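Local coordinates for protein beta-L-arabinobiosidase (Bacteroides thetaiotaomicron, PDB 5MQR) that probably hydrolyses beta-L-arabinofuranosyl linkages of plant pectin and combines this with a sialidase-like beta propeller, at residues Y89-D94 and Q104-T109; N75-L80 and H150-F155; I708-G713 and D748-W753. All coordinates share one frame; numbering follows the deposited sequence.

Contact 1 (Y89-D94 and Q104-T109); sequences YQYLAD and QTFLMT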
loop_
_atom_site.group_PDB
_atom_site.type_symbol
_atom_site.label_atom_id
_atom_site.label_comp_id
_atom_site.label_asym_id
_atom_site.label_seq_id
_atom_site.Cartn_x
_atom_site.Cartn_y
_atom_site.Cartn_z
ATOM N N TYR A 89 -4.187 19.934 24.999
ATOM C CA TYR A 89 -3.115 19.080 25.500
ATOM C C TYR A 89 -2.961 19.439 26.975
ATOM O O TYR A 89 -2.634 20.583 27.318
ATOM C CB TYR A 89 -1.843 19.376 24.715
ATOM C CG TYR A 89 -0.673 18.443 24.944
ATOM C CD1 TYR A 89 0.031 18.455 26.136
ATOM C CD2 TYR A 89 -0.234 17.578 23.939
ATOM C CE1 TYR A 89 1.105 17.622 26.344
ATOM C CE2 TYR A 89 0.861 16.751 24.126
ATOM C CZ TYR A 89 1.522 16.771 25.335
ATOM O OH TYR A 89 2.591 15.940 25.572
ATOM N N GLN A 90 -3.243 18.469 27.840
ATOM C CA GLN A 90 -3.195 18.629 29.297
ATOM C C GLN A 90 -2.018 17.800 29.789
ATOM O O GLN A 90 -1.778 16.724 29.254
ATOM C CB GLN A 90 -4.475 18.085 29.915
ATOM C CG GLN A 90 -4.712 18.494 31.337
ATOM C CD GLN A 90 -5.582 17.519 32.140
ATOM O OE1 GLN A 90 -5.231 16.353 32.292
ATOM N NE2 GLN A 90 -6.690 18.010 32.691
ATOM N N TYR A 91 -1.278 18.296 30.776
ATOM C CA TYR A 91 -0.242 17.511 31.424
ATOM C C TYR A 91 -0.050 17.957 32.867
ATOM O O TYR A 91 -0.481 19.035 33.249
ATOM C CB TYR A 91 1.082 17.533 30.625
ATOM C CG TYR A 91 1.886 18.809 30.643
ATOM C CD1 TYR A 91 1.664 19.812 29.694
ATOM C CD2 TYR A 91 2.886 19.008 31.592
ATOM C CE1 TYR A 91 2.414 20.983 29.690
ATOM C CE2 TYR A 91 3.638 20.183 31.608
ATOM C CZ TYR A 91 3.392 21.171 30.675
ATOM O OH TYR A 91 4.147 22.313 30.688
ATOM N N LEU A 92 0.588 17.112 33.663
ATOM C CA LEU A 92 0.845 17.460 35.033
ATOM C C LEU A 92 2.306 17.614 35.331
ATOM O O LEU A 92 3.149 17.094 34.634
ATOM C CB LEU A 92 0.180 16.507 36.001
ATOM C CG LEU A 92 0.589 15.062 36.053
ATOM C CD1 LEU A 92 1.717 14.805 37.052
ATOM C CD2 LEU A 92 -0.687 14.271 36.429
ATOM N N ALA A 93 2.581 18.376 36.377
ATOM C CA ALA A 93 3.925 18.804 36.647
ATOM C C ALA A 93 4.146 19.029 38.128
ATOM O O ALA A 93 3.255 19.482 38.848
ATOM C CB ALA A 93 4.236 20.081 35.853
ATOM N N ASP A 94 5.360 18.705 38.554
ATOM C CA ASP A 94 5.899 19.078 39.846
ATOM C C ASP A 94 7.262 19.752 39.547
ATOM O O ASP A 94 7.850 19.552 38.456
ATOM C CB ASP A 94 6.131 17.842 40.725
ATOM C CG ASP A 94 4.816 17.119 41.174
ATOM O OD1 ASP A 94 3.860 16.961 40.389
ATOM O OD2 ASP A 94 4.780 16.650 42.328
ATOM N N GLN A 104 0.643 20.542 39.900
ATOM C CA GLN A 104 -0.443 21.211 39.203
ATOM C C GLN A 104 -0.618 20.633 37.827
ATOM O O GLN A 104 0.207 19.824 37.398
ATOM C CB GLN A 104 -0.162 22.701 39.082
ATOM C CG GLN A 104 1.047 23.024 38.237
ATOM C CD GLN A 104 1.595 24.415 38.483
ATOM O OE1 GLN A 104 1.256 25.083 39.459
ATOM N NE2 GLN A 104 2.459 24.860 37.578
ATOM N N THR A 105 -1.677 21.068 37.142
ATOM C CA THR A 105 -1.999 20.615 35.798
ATOM C C THR A 105 -1.992 21.795 34.822
ATOM O O THR A 105 -2.570 22.836 35.106
ATOM C CB THR A 105 -3.375 19.920 35.811
ATOM O OG1 THR A 105 -3.305 18.795 36.695
ATOM C CG2 THR A 105 -3.828 19.462 34.376
ATOM N N PHE A 106 -1.316 21.599 33.692
ATOM C CA PHE A 106 -1.140 22.603 32.635
ATOM C C PHE A 106 -2.041 22.294 31.440
ATOM O O PHE A 106 -2.380 21.128 31.202
ATOM C CB PHE A 106 0.288 22.602 32.120
ATOM C CG PHE A 106 1.283 23.302 33.004
ATOM C CD1 PHE A 106 1.248 24.685 33.149
ATOM C CD2 PHE A 106 2.315 22.595 33.603
ATOM C CE1 PHE A 106 2.212 25.349 33.922
ATOM C CE2 PHE A 106 3.278 23.240 34.356
ATOM C CZ PHE A 106 3.233 24.622 34.519
ATOM N N LEU A 107 -2.409 23.338 30.702
ATOM C CA LEU A 107 -3.133 23.215 29.429
ATOM C C LEU A 107 -2.483 24.052 28.325
ATOM O O LEU A 107 -2.084 25.211 28.562
ATOM C CB LEU A 107 -4.575 23.681 29.568
ATOM C CG LEU A 107 -5.509 23.502 28.371
ATOM C CD1 LEU A 107 -5.885 22.028 28.214
ATOM C CD2 LEU A 107 -6.743 24.362 28.533
HETATM N N MSE A 108 -2.445 23.481 27.124
HETATM C CA MSE A 108 -1.941 24.129 25.920
HETATM C C MSE A 108 -2.848 23.799 24.769
HETATM O O MSE A 108 -3.435 22.717 24.714
HETATM C CB MSE A 108 -0.640 23.474 25.473
HETATM C CG MSE A 108 0.499 23.649 26.431
HETATM SE SE MSE A 108 1.899 22.374 25.934
HETATM C CE MSE A 108 2.830 23.533 24.650
ATOM N N THR A 109 -2.888 24.694 23.792
ATOM C CA THR A 109 -3.750 24.528 22.636
ATOM C C THR A 109 -3.035 24.857 21.310
ATOM O O THR A 109 -2.024 25.541 21.316
ATOM C CB THR A 109 -5.073 25.296 22.839
ATOM O OG1 THR A 109 -5.997 24.885 21.824
ATOM C CG2 THR A 109 -4.892 26.795 22.783
#
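Tyr91 and Phe106 face each other in the middle of an antiparallel beta hairpin, whose two strands are the central pair of a four-stranded sheet, consistent with a beta-propeller blade. Three hydrogen-bonded pairs, Tyr89 with Met108, Tyr91 with Phe106 and Ala93 with Gln104, supply six backbone bonds; the shortest and straightest runs from Phe106 N to Tyr91 O, 2.7 Å with 169° at the hydrogen. On the face carrying these pairs, the tyrosine CG stands between its own backbone N and carbonyl carbon (chi1 73°), which swings the ring across to the neighbouring strand. Phe106 CB sits over one face of that ring, 3.6 Å from Tyr91 CE1. The aromatic planes are inclined obliquely, at 34°, and Phe106 CD2 comes to 3.4 Å from Tyr91 CE2. Ala93 CB touches the edge of the phenylalanine ring, 3.6 Å from Phe106 CE2. The selenium of Met108, a selenomethionine bent at its third torsion, makes Met-aromatic contacts with two rings: it lies at the edge of Tyr91, 4.0 Å from CE1, and obliquely to Tyr89, 5.0 Å from the ring centroid. The Tyr89 ring leads off the hairpin, and its OH bonds to Trp399 O. On the other face, Gln90 reaches out in extended form so that NE2 bonds to Met166 O, while Thr105 OG1 bonds to Gln151 NE2. The methyl of this threonine lies against the glutamine chain, with Thr105 CG2 3.3 Å from Gln90 CG.

Contact 2 (N75-L80 and H150-F155); sequences NHQPML and HQRVGF. With EDO (1,2-ethanediol), chain H.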
loop_
_atom_site.group_PDB
_atom_site.type_symbol
_atom_site.label_atom_id
_atom_site.label_comp_id
_atom_site.label_asym_id
_atom_site.label_seq_id
_atom_site.Cartn_x
_atom_site.Cartn_y
_atom_site.Cartn_z
ATOM N N ASN A 75 7.493 16.610 34.341
ATOM C CA ASN A 75 6.346 16.880 33.493
ATOM C C ASN A 75 5.930 15.538 32.882
ATOM O O ASN A 75 6.766 14.877 32.254
ATOM C CB ASN A 75 6.711 17.879 32.387
ATOM C CG ASN A 75 7.258 19.212 32.924
ATOM O OD1 ASN A 75 6.495 20.062 33.402
ATOM N ND2 ASN A 75 8.591 19.396 32.836
ATOM N N HIS A 76 4.659 15.132 33.044
ATOM C CA HIS A 76 4.239 13.763 32.703
ATOM C C HIS A 76 2.732 13.658 32.479
ATOM O O HIS A 76 1.993 14.620 32.706
ATOM C CB HIS A 76 4.678 12.834 33.836
ATOM C CG HIS A 76 4.712 11.380 33.500
ATOM N ND1 HIS A 76 5.102 10.883 32.271
ATOM C CD2 HIS A 76 4.464 10.298 34.276
ATOM C CE1 HIS A 76 5.073 9.569 32.300
ATOM N NE2 HIS A 76 4.693 9.187 33.507
ATOM N N GLN A 77 2.301 12.494 31.987
ATOM C CA GLN A 77 0.893 12.093 31.949
ATOM C C GLN A 77 0.024 13.025 31.116
ATOM O O GLN A 77 -0.878 13.698 31.654
ATOM C CB GLN A 77 0.358 11.971 33.366
ATOM C CG GLN A 77 -0.991 11.273 33.434
ATOM C CD GLN A 77 -0.967 10.076 34.337
ATOM O OE1 GLN A 77 -1.351 8.971 33.918
ATOM N NE2 GLN A 77 -0.471 10.259 35.570
ATOM N N PRO A 78 0.313 13.092 29.803
ATOM C CA PRO A 78 -0.494 13.949 28.963
ATOM C C PRO A 78 -1.871 13.373 28.654
ATOM O O PRO A 78 -2.046 12.150 28.651
ATOM C CB PRO A 78 0.350 14.103 27.688
ATOM C CG PRO A 78 1.149 12.853 27.624
ATOM C CD PRO A 78 1.418 12.467 29.053
HETATM N N MSE A 79 -2.816 14.274 28.415
HETATM C CA MSE A 79 -4.158 13.966 27.905
HETATM C C MSE A 79 -4.365 14.798 26.676
HETATM O O MSE A 79 -3.745 15.856 26.512
HETATM C CB MSE A 79 -5.254 14.300 28.910
HETATM C CG MSE A 79 -5.015 13.657 30.275
HETATM SE SE MSE A 79 -5.419 11.730 30.178
HETATM C CE MSE A 79 -3.926 11.061 31.302
ATOM N N LEU A 80 -5.235 14.328 25.787
ATOM C CA LEU A 80 -5.466 14.989 24.502
ATOM C C LEU A 80 -6.934 14.994 24.083
ATOM O O LEU A 80 -7.635 13.985 24.214
ATOM C CB LEU A 80 -4.611 14.317 23.429
ATOM C CG LEU A 80 -4.467 14.988 22.061
ATOM C CD1 LEU A 80 -3.672 16.283 22.124
ATOM C CD2 LEU A 80 -3.784 13.985 21.134
ATOM N N HIS A 150 -2.954 13.887 40.041
ATOM C CA HIS A 150 -2.842 12.648 39.303
ATOM C C HIS A 150 -4.183 12.346 38.645
ATOM O O HIS A 150 -5.187 12.251 39.349
ATOM C CB HIS A 150 -2.475 11.487 40.226
ATOM C CG HIS A 150 -2.138 10.241 39.474
ATOM N ND1 HIS A 150 -3.073 9.270 39.183
ATOM C CD2 HIS A 150 -0.987 9.847 38.881
ATOM C CE1 HIS A 150 -2.498 8.310 38.482
ATOM N NE2 HIS A 150 -1.229 8.632 38.295
ATOM N N GLN A 151 -4.175 12.235 37.321
ATOM C CA GLN A 151 -5.359 11.982 36.480
ATOM C C GLN A 151 -5.010 10.940 35.463
ATOM O O GLN A 151 -3.939 11.047 34.863
ATOM C CB GLN A 151 -5.649 13.162 35.528
ATOM C CG GLN A 151 -6.111 14.407 36.123
ATOM C CD GLN A 151 -5.009 15.302 36.596
ATOM O OE1 GLN A 151 -4.861 15.475 37.778
ATOM N NE2 GLN A 151 -4.263 15.903 35.681
ATOM N N ARG A 152 -5.934 10.039 35.161
ATOM C CA ARG A 152 -5.801 9.159 33.985
ATOM C C ARG A 152 -6.719 9.582 32.849
ATOM O O ARG A 152 -6.692 8.949 31.781
ATOM C CB ARG A 152 -6.109 7.714 34.368
ATOM C CG ARG A 152 -5.256 7.157 35.488
ATOM C CD ARG A 152 -3.818 7.005 35.040
ATOM N NE ARG A 152 -3.158 5.949 35.796
ATOM C CZ ARG A 152 -1.837 5.820 35.961
ATOM N NH1 ARG A 152 -0.965 6.661 35.372
ATOM N NH2 ARG A 152 -1.379 4.802 36.707
ATOM N N VAL A 153 -7.550 10.607 33.109
ATOM C CA VAL A 153 -8.508 11.153 32.155
ATOM C C VAL A 153 -8.577 12.650 32.401
ATOM O O VAL A 153 -8.641 13.083 33.549
ATOM C CB VAL A 153 -9.940 10.526 32.273
ATOM C CG1 VAL A 153 -10.517 10.606 33.683
ATOM C CG2 VAL A 153 -10.910 11.181 31.281
ATOM N N GLY A 154 -8.566 13.411 31.306
ATOM C CA GLY A 154 -8.434 14.853 31.319
ATOM C C GLY A 154 -9.534 15.696 30.699
ATOM O O GLY A 154 -9.616 16.877 31.026
ATOM N N PHE A 155 -10.388 15.105 29.861
ATOM C CA PHE A 155 -11.252 15.851 28.974
ATOM C C PHE A 155 -12.559 15.125 28.710
ATOM O O PHE A 155 -12.553 13.911 28.539
ATOM C CB PHE A 155 -10.584 16.061 27.613
ATOM C CG PHE A 155 -9.423 17.013 27.616
ATOM C CD1 PHE A 155 -9.605 18.343 27.903
ATOM C CD2 PHE A 155 -8.167 16.585 27.251
ATOM C CE1 PHE A 155 -8.537 19.231 27.864
ATOM C CE2 PHE A 155 -7.099 17.462 27.216
ATOM C CZ PHE A 155 -7.285 18.790 27.527
HETATM C C1 EDO H . 1.067 6.076 38.740
HETATM O O1 EDO H . 1.361 7.104 37.765
HETATM C C2 EDO H . 1.733 4.736 38.392
HETATM O O2 EDO H . 0.969 3.596 38.794
HETATM O O HOH W 1 -2.804 15.434 33.029
#
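Arg152 NH1 donates to Gln77 OE1 across these segments, a hydrogen bond of 2.8 Å with 160° at the hydrogen. It is well formed at both ends: the donor lies on a lone pair in the plane of the amide carbonyl, and the oxygen lies at the edge of the guanidinium, in its plane. The same oxygen also bonds to Lys310, and Arg152 NE forms a salt bridge with Glu247; these second partners probably help hold both groups in place. His150 points CE1 at the face of the Arg152 guanidinium, 3.5 Å above its centre, with the ring steeply inclined, while ND1 bonds to Glu248. Its ring stands at 87° to the Gln77 amide. Ethanediol, probably from the crystallisation liquor, accepts a bond from this histidine, His150 NE2 to O1 of the diol 3.1 Å, and a weak one from Arg152 NH1.

A water links the Gln77 backbone to the Gln151 side chain: it donates to Gln77 O at 2.9 Å and weakly accepts from Gln151 NE2, while the OE1 end of Gln151 accepts from Asn168 N.

Van der Waals packing takes over toward residues 79 and 155. The selenomethionine Met79 is bent at chi2 (-75°) and again at chi3, which lays its selenium along the opposite backbone, Met79 SE 3.5 Å from Arg152 O. Gly154 has no side chain, and Met79 CG approaches to 3.7 Å from Gly154 N. Phe155 turns its ring edge to the Met79 backbone, with Phe155 CE2 3.8 Å from Met79 O. The two stretches run almost parallel without backbone bonds between them, each in the first, outermost strand of its own four-stranded sheet, as inner strands of adjacent blades do in a beta propeller.

Contact 3 (I708-G713 and D748-W753); sequences IACAIG and DKFSSW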
loop_
_atom_site.group_PDB
_atom_site.type_symbol
_atom_site.label_atom_id
_atom_site.label_comp_id
_atom_site.label_asym_id
_atom_site.label_seq_id
_atom_site.Cartn_x
_atom_site.Cartn_y
_atom_site.Cartn_z
ATOM N N ILE A 708 4.864 -20.931 -37.339
ATOM C CA ILE A 708 3.513 -21.230 -37.765
ATOM C C ILE A 708 2.630 -19.991 -37.491
ATOM O O ILE A 708 2.615 -19.465 -36.380
ATOM C CB ILE A 708 2.996 -22.451 -36.999
ATOM C CG1 ILE A 708 3.816 -23.689 -37.364
ATOM C CG2 ILE A 708 1.513 -22.677 -37.267
ATOM C CD1 ILE A 708 3.634 -24.863 -36.431
ATOM N N ALA A 709 1.875 -19.556 -38.499
ATOM C CA ALA A 709 1.157 -18.273 -38.450
ATOM C C ALA A 709 -0.191 -18.271 -37.749
ATOM O O ALA A 709 -0.771 -17.213 -37.520
ATOM C CB ALA A 709 0.952 -17.751 -39.854
ATOM N N CYS A 710 -0.707 -19.451 -37.477
ATOM C CA CYS A 710 -2.079 -19.628 -37.003
ATOM C C CYS A 710 -2.458 -18.724 -35.834
ATOM O O CYS A 710 -3.494 -18.052 -35.893
ATOM C CB CYS A 710 -2.290 -21.101 -36.614
ATOM S SG CYS A 710 -3.919 -21.400 -35.931
ATOM N N ALA A 711 -1.602 -18.697 -34.807
ATOM C CA ALA A 711 -1.877 -17.986 -33.539
ATOM C C ALA A 711 -1.099 -16.666 -33.319
ATOM O O ALA A 711 -0.977 -16.196 -32.178
ATOM C CB ALA A 711 -1.631 -18.936 -32.364
ATOM N N ILE A 712 -0.607 -16.043 -34.388
ATOM C CA ILE A 712 0.148 -14.781 -34.251
ATOM C C ILE A 712 -0.640 -13.723 -33.473
ATOM O O ILE A 712 -0.071 -13.017 -32.642
ATOM C CB ILE A 712 0.596 -14.195 -35.610
ATOM C CG1 ILE A 712 1.580 -15.156 -36.313
ATOM C CG2 ILE A 712 1.273 -12.850 -35.382
ATOM C CD1 ILE A 712 1.894 -14.789 -37.738
ATOM N N GLY A 713 -1.938 -13.601 -33.765
ATOM C CA GLY A 713 -2.809 -12.648 -33.062
ATOM C C GLY A 713 -2.780 -12.814 -31.537
ATOM O O GLY A 713 -2.575 -11.844 -30.815
ATOM N N ASP A 748 0.199 -16.992 -45.741
ATOM C CA ASP A 748 -0.968 -17.314 -46.539
ATOM C C ASP A 748 -1.686 -18.622 -46.109
ATOM O O ASP A 748 -2.741 -18.910 -46.636
ATOM C CB ASP A 748 -0.670 -17.224 -48.071
ATOM C CG ASP A 748 0.241 -18.342 -48.608
ATOM O OD1 ASP A 748 0.544 -19.345 -47.917
ATOM O OD2 ASP A 748 0.670 -18.201 -49.772
ATOM N N LYS A 749 -1.139 -19.380 -45.156
ATOM C CA LYS A 749 -1.731 -20.648 -44.741
ATOM C C LYS A 749 -2.729 -20.517 -43.598
ATOM O O LYS A 749 -3.427 -21.473 -43.307
ATOM C CB LYS A 749 -0.638 -21.665 -44.344
ATOM C CG LYS A 749 0.329 -22.059 -45.463
ATOM C CD LYS A 749 -0.378 -22.816 -46.572
ATOM C CE LYS A 749 0.602 -23.276 -47.640
ATOM N NZ LYS A 749 -0.140 -23.553 -48.907
ATOM N N PHE A 750 -2.784 -19.356 -42.946
ATOM C CA PHE A 750 -3.711 -19.152 -41.843
ATOM C C PHE A 750 -4.333 -17.764 -41.844
ATOM O O PHE A 750 -3.656 -16.762 -42.132
ATOM C CB PHE A 750 -3.021 -19.404 -40.497
ATOM C CG PHE A 750 -2.592 -20.829 -40.295
ATOM C CD1 PHE A 750 -3.516 -21.798 -39.923
ATOM C CD2 PHE A 750 -1.281 -21.212 -40.512
ATOM C CE1 PHE A 750 -3.135 -23.127 -39.753
ATOM C CE2 PHE A 750 -0.891 -22.532 -40.334
ATOM C CZ PHE A 750 -1.818 -23.492 -39.961
ATOM N N SER A 751 -5.627 -17.727 -41.519
ATOM C CA SER A 751 -6.348 -16.490 -41.359
ATOM C C SER A 751 -5.606 -15.588 -40.381
ATOM O O SER A 751 -4.858 -16.061 -39.514
ATOM C CB SER A 751 -7.763 -16.743 -40.839
ATOM O OG SER A 751 -8.495 -17.607 -41.690
ATOM N N SER A 752 -5.828 -14.285 -40.540
ATOM C CA SER A 752 -5.087 -13.265 -39.791
ATOM C C SER A 752 -5.979 -12.174 -39.209
ATOM O O SER A 752 -6.807 -11.597 -39.940
ATOM C CB SER A 752 -4.051 -12.610 -40.710
ATOM O OG SER A 752 -3.457 -11.504 -40.064
ATOM N N TRP A 753 -5.785 -11.886 -37.914
ATOM C CA TRP A 753 -6.246 -10.625 -37.309
ATOM C C TRP A 753 -5.078 -9.756 -36.894
ATOM O O TRP A 753 -5.171 -8.966 -35.968
ATOM C CB TRP A 753 -7.267 -10.835 -36.181
ATOM C CG TRP A 753 -6.836 -11.407 -34.863
ATOM C CD1 TRP A 753 -6.486 -10.712 -33.773
ATOM C CD2 TRP A 753 -6.796 -12.789 -34.481
ATOM N NE1 TRP A 753 -6.200 -11.547 -32.737
ATOM C CE2 TRP A 753 -6.397 -12.836 -33.140
ATOM C CE3 TRP A 753 -7.076 -13.986 -35.137
ATOM C CZ2 TRP A 753 -6.245 -14.030 -32.441
ATOM C CZ3 TRP A 753 -6.930 -15.178 -34.441
ATOM C CH2 TRP A 753 -6.510 -15.193 -33.113
HETATM O O HOH W 2 -1.901 -15.056 -38.647
HETATM O O HOH W 3 -5.646 -18.021 -37.655
#
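Cys710 and Phe750 bring their CA atoms to 5.1 Å where a type I turn, Ala709 to Ile712, leads into helix 712-719 and passes the loop that precedes helix 754-765; no direct hydrogen bond joins the two. The phenylalanine ring lies flat on the turn. Cys710 CB stands 3.6 Å above its plane, a CH-pi contact only 14° off the ring normal, and Cys710 CA is 3.5 Å from Phe750 CG. With SG anti to the cysteine N (chi1 177°), the sulfur lies oblique to the ring, 4.6 Å from the centroid, a Cys sulfur-aromatic contact. Ile708 CG2 meets the far rim obliquely, 3.9 Å from Phe750 CE2. A second CH-pi contact forms at the start of the helix. Trp753 at the N-cap of its own helix has CG between its backbone N and carbonyl carbon (chi1 71°), turning the indole face to Gly713, whose CA lies 3.4 Å above the plane near the five-membered ring. Beyond the two segments, Tyr893, Phe894 and His714 meet the same indole edge-to-face, so it belongs to a larger aromatic cluster within the MGH1-like glycoside hydrolase domain. Polar backbone atoms are met by water: one molecule donates to Cys710 O and to Ser751 O, each at 2.8 Å, while the Ser751 hydroxyl bonds to Asp803. With no side chain on Gly713, its CA comes to 3.6 Å from Trp753 NE1. Both segments are thus held through C-H groups over aromatic faces, and carbonyl oxygens that do not meet a donor across the contact are joined by solvent instead.

How the contacts relate
Of the segments involved, 75-80 on strand 74-83 comes first, followed by strands 86-94 and 104-110, whose pairing as contact 1 closes a short loop. Contact 2 then closes a longer one when 150-155 returns to 75-80, so that contact 1 lies wholly within its span. The two meet physically: 89-94 and 75-80 are neighbouring strands of one sheet, joined by probable backbone hydrogen bonds such as Gln90 O to Met79 N. Contact 1 pairs that sheet's two central strands, and contact 2 joins its edge strand to the next sheet. Contact 3 opens far later and closes separately in the MGH1-like domain, its centre about 80 Å from that of contact 1 and across the chain's centre.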